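Local atomic coordinates of thermosome subunit (Methanococcoides burtonii, PDB entry 3AQ1), a protein that probably binds ATP and uses its hydrolysis to help unfolded polypeptides fold, as a group II chaperonin. Residues 461-464 against 465-469; 331-334 against 335-339. All blocks are in the same frame, centred on the assembly; numbering follows the deposited sequence.

Contact 1. Residues 461-464 against 465-469; sequences EATV and MILRI
Met465 N donates to Glu461 O at 3.0 Å, beginning the last i to i+4 bonds of the alpha helix 449-467, which ends here in an inverse gamma turn centred on Arg468. With CG anti to the backbone N, the Met465 chain bends at its outer torsions and brings CE to 3.9 Å from Glu461 O; the Glu461 carboxylate itself has its salt bridge with Arg79 of helix 71-92. Ile466 N repeats the helical bond to Ala462 O at 3.2 Å, while its side chain touches Leu58 of helix 45-65. CD1 of Ile466 also lies near that carbonyl, 3.6 Å from Ala462 O. Leu467 N reaches Thr463 O at 3.0 Å. CG of Leu467 lies beside its own backbone N (chi1 -69°), which turns the side chain back along the helix. Its CD1 therefore comes alongside Thr463 CG2 at 4.2 Å, the two side chains pointing the same way. Thr463 OG1 bonds to Ala459 O one turn earlier, while its methyl CG2 lies on the Leu467 side, a loose approach. Val464, buried against Ser75 and Arg79, contributes its carbonyl to the final turn. Arg468, the first residue beyond helical phi/psi, is still tied back there: its N meets Val464 O at 3.0 Å, with an N-H...O angle of 157°.

Contact 2. Residues 331-334 against 335-339; sequences TEHV and VDSLD
Leu338 N bonds to Val334 O at 3.0 Å with an N-H...O angle of 171°, a nearly linear helical bond in the opening turns of helix 332-355. The start of that helix is fixed by an N-cap: Thr331 OG1 accepts from Val334 N at 3.0 Å, and this bond too is almost straight. Thr331 also contributes its carbonyl, Val335 N meeting Thr331 O at 3.3 Å. The next bonds are weaker: His333 O draws Asp336 N, Ser337 N and Ser337 OG, all weakly, and Asp336 N shares itself with Glu332 O. The carboxylate of Asp336 swings back toward the helix start because CG sits beside its own backbone N (chi1 -70°). The Asp336 and His333 side chains cross at about a right angle, carboxylate and ring planes 85° apart, and ND1 of His333 stays 4.1 Å from Asp336 OD2, too long for a bond. Glu332 OE2 lies 4.8 Å from Asp336 OD2, a like-charge neighbour whose effect is probably offset in part by the helix N-terminus and by a long, weak ion pair from Asp336 OD1 to Lys155. An asparagine here would probably leave Lys155 without even this weak counter-charge and take away negative charge close to the helix N-terminus. On another side of the helix, Val334 CG1 packs alongside Leu338 CD1 at 3.8 Å, and both side chains touch Tyr120 from a loop. Val335 and Asp339 face strand 151-157, resting on Lys155 and Ile153, so the first turns of the helix lie against that strand.

How the contacts relate
Contact 2 comes first along the chain and closes before contact 1 opens; their centres are 47 Å apart, their nearest atoms about 33 Å, and they lie on opposite sides of the chain's centre. They share no helix or sheet. Contact 2 begins helix 332-355, beside strand 151-157, in what corresponds to the intermediate domain of group II chaperonins. Contact 1 ends helix 449-467, packed on helices 45-65 and 71-92 in what corresponds to the equatorial domain, where the modelled chain stops. One is thus a capped helix start and the other a helix end, probably in separate domains of this open-state monomer.

Contact 1. Residues 461-464 against 465-469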
# COMPACT_ATOMS: atom_id res chain seq x y z
N GLU A 461 -24.01 -3.53 -4.85
CA GLU A 461 -23.93 -4.43 -6.01
C GLU A 461 -24.29 -5.87 -5.69
O GLU A 461 -24.85 -6.58 -6.53
CB GLU A 461 -22.53 -4.41 -6.63
CG GLU A 461 -22.15 -3.11 -7.32
CD GLU A 461 -22.99 -2.80 -8.52
OE1 GLU A 461 -23.81 -3.65 -8.92
OE2 GLU A 461 -22.84 -1.69 -9.08
N ALA A 462 -23.97 -6.31 -4.48
CA ALA A 462 -24.26 -7.67 -4.05
C ALA A 462 -25.75 -7.83 -3.77
O ALA A 462 -26.34 -8.87 -4.07
CB ALA A 462 -23.47 -8.00 -2.80
N THR A 463 -26.33 -6.79 -3.18
CA THR A 463 -27.74 -6.80 -2.81
C THR A 463 -28.58 -6.75 -4.07
O THR A 463 -29.52 -7.52 -4.24
CB THR A 463 -28.08 -5.60 -1.93
OG1 THR A 463 -27.44 -5.76 -0.67
CG2 THR A 463 -29.56 -5.48 -1.71
N VAL A 464 -28.21 -5.84 -4.96
CA VAL A 464 -28.92 -5.67 -6.21
C VAL A 464 -28.79 -6.90 -7.10
O VAL A 464 -29.73 -7.30 -7.77
CB VAL A 464 -28.42 -4.43 -6.94
CG1 VAL A 464 -28.63 -4.56 -8.43
CG2 VAL A 464 -29.13 -3.20 -6.38
N MET A 465 -27.62 -7.52 -7.10
CA MET A 465 -27.42 -8.70 -7.91
C MET A 465 -28.36 -9.82 -7.44
O MET A 465 -28.89 -10.59 -8.24
CB MET A 465 -25.96 -9.14 -7.84
CG MET A 465 -25.70 -10.49 -8.43
SD MET A 465 -24.11 -10.54 -9.24
CE MET A 465 -23.12 -9.69 -8.01
N ILE A 466 -28.56 -9.90 -6.14
CA ILE A 466 -29.43 -10.90 -5.54
C ILE A 466 -30.93 -10.60 -5.77
O ILE A 466 -31.74 -11.52 -5.89
CB ILE A 466 -29.16 -10.98 -4.04
CG1 ILE A 466 -27.75 -11.55 -3.82
CG2 ILE A 466 -30.25 -11.78 -3.32
CD1 ILE A 466 -27.45 -11.88 -2.38
N LEU A 467 -31.29 -9.32 -5.83
CA LEU A 467 -32.67 -8.92 -6.05
C LEU A 467 -33.13 -9.15 -7.49
O LEU A 467 -34.26 -9.58 -7.75
CB LEU A 467 -32.86 -7.44 -5.71
CG LEU A 467 -32.75 -7.02 -4.25
CD1 LEU A 467 -32.93 -5.53 -4.14
CD2 LEU A 467 -33.81 -7.74 -3.42
N ARG A 468 -32.26 -8.82 -8.43
CA ARG A 468 -32.63 -8.84 -9.84
C ARG A 468 -32.28 -10.17 -10.45
O ARG A 468 -31.28 -10.32 -11.13
CB ARG A 468 -31.99 -7.67 -10.59
CG ARG A 468 -32.91 -6.43 -10.64
CD ARG A 468 -32.21 -5.24 -11.29
NE ARG A 468 -31.25 -5.67 -12.31
CZ ARG A 468 -31.51 -5.73 -13.61
NH1 ARG A 468 -32.71 -5.38 -14.07
NH2 ARG A 468 -30.58 -6.14 -14.45
N ILE A 469 -33.14 -11.14 -10.18
CA ILE A 469 -32.97 -12.51 -10.63
C ILE A 469 -34.24 -13.03 -11.32
O ILE A 469 -35.35 -12.87 -10.82
CB ILE A 469 -32.59 -13.43 -9.45
CG1 ILE A 469 -31.12 -13.22 -9.09
CG2 ILE A 469 -32.84 -14.89 -9.79
CD1 ILE A 469 -30.52 -14.37 -8.30

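Contact 2. Residues 331-334 against 335-339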
# COMPACT_ATOMS: atom_id res chain seq x y z
N THR A 331 17.93 -4.88 17.73
CA THR A 331 18.24 -6.31 17.61
C THR A 331 17.68 -6.93 16.34
O THR A 331 16.91 -6.31 15.62
CB THR A 331 17.62 -7.11 18.78
OG1 THR A 331 16.20 -7.24 18.58
CG2 THR A 331 17.86 -6.41 20.11
N GLU A 332 18.04 -8.18 16.09
CA GLU A 332 17.41 -8.97 15.05
C GLU A 332 15.89 -8.92 15.14
O GLU A 332 15.21 -8.69 14.14
CB GLU A 332 17.84 -10.43 15.18
CG GLU A 332 17.22 -11.35 14.14
CD GLU A 332 18.10 -11.52 12.93
OE1 GLU A 332 19.32 -11.24 13.03
OE2 GLU A 332 17.58 -11.94 11.87
N HIS A 333 15.34 -9.15 16.33
CA HIS A 333 13.89 -9.29 16.43
C HIS A 333 13.12 -7.96 16.39
O HIS A 333 11.98 -7.92 15.90
CB HIS A 333 13.47 -10.16 17.63
CG HIS A 333 12.03 -10.60 17.58
ND1 HIS A 333 11.60 -11.62 16.76
CD2 HIS A 333 10.93 -10.13 18.21
CE1 HIS A 333 10.29 -11.78 16.91
NE2 HIS A 333 9.86 -10.88 17.78
N VAL A 334 13.72 -6.90 16.90
CA VAL A 334 13.15 -5.55 16.78
C VAL A 334 12.92 -5.22 15.31
O VAL A 334 11.85 -4.78 14.89
CB VAL A 334 14.12 -4.50 17.37
CG1 VAL A 334 13.64 -3.08 17.07
CG2 VAL A 334 14.29 -4.70 18.86
N VAL A 335 13.94 -5.47 14.52
CA VAL A 335 13.90 -5.10 13.13
C VAL A 335 12.89 -5.91 12.31
O VAL A 335 12.39 -5.41 11.30
CB VAL A 335 15.31 -5.17 12.54
CG1 VAL A 335 15.35 -6.13 11.38
CG2 VAL A 335 15.78 -3.78 12.18
N ASP A 336 12.57 -7.13 12.73
CA ASP A 336 11.51 -7.89 12.06
C ASP A 336 10.16 -7.19 12.20
O ASP A 336 9.43 -7.03 11.22
CB ASP A 336 11.42 -9.32 12.57
CG ASP A 336 12.60 -10.18 12.16
OD1 ASP A 336 13.21 -9.90 11.10
OD2 ASP A 336 12.91 -11.14 12.89
N SER A 337 9.86 -6.75 13.42
CA SER A 337 8.61 -6.07 13.73
C SER A 337 8.51 -4.70 13.07
O SER A 337 7.46 -4.31 12.56
CB SER A 337 8.44 -5.90 15.24
OG SER A 337 8.60 -7.14 15.89
N LEU A 338 9.61 -3.95 13.12
CA LEU A 338 9.65 -2.67 12.44
C LEU A 338 9.33 -2.85 10.95
O LEU A 338 8.50 -2.14 10.40
CB LEU A 338 11.01 -1.99 12.63
CG LEU A 338 11.25 -1.51 14.06
CD1 LEU A 338 12.61 -0.83 14.21
CD2 LEU A 338 10.12 -0.59 14.52
N ASP A 339 9.97 -3.83 10.31
CA ASP A 339 9.66 -4.10 8.91
C ASP A 339 8.17 -4.33 8.68
O ASP A 339 7.59 -3.70 7.79
CB ASP A 339 10.47 -5.27 8.35
CG ASP A 339 10.04 -5.66 6.95
OD1 ASP A 339 10.67 -5.18 5.98
OD2 ASP A 339 9.07 -6.42 6.80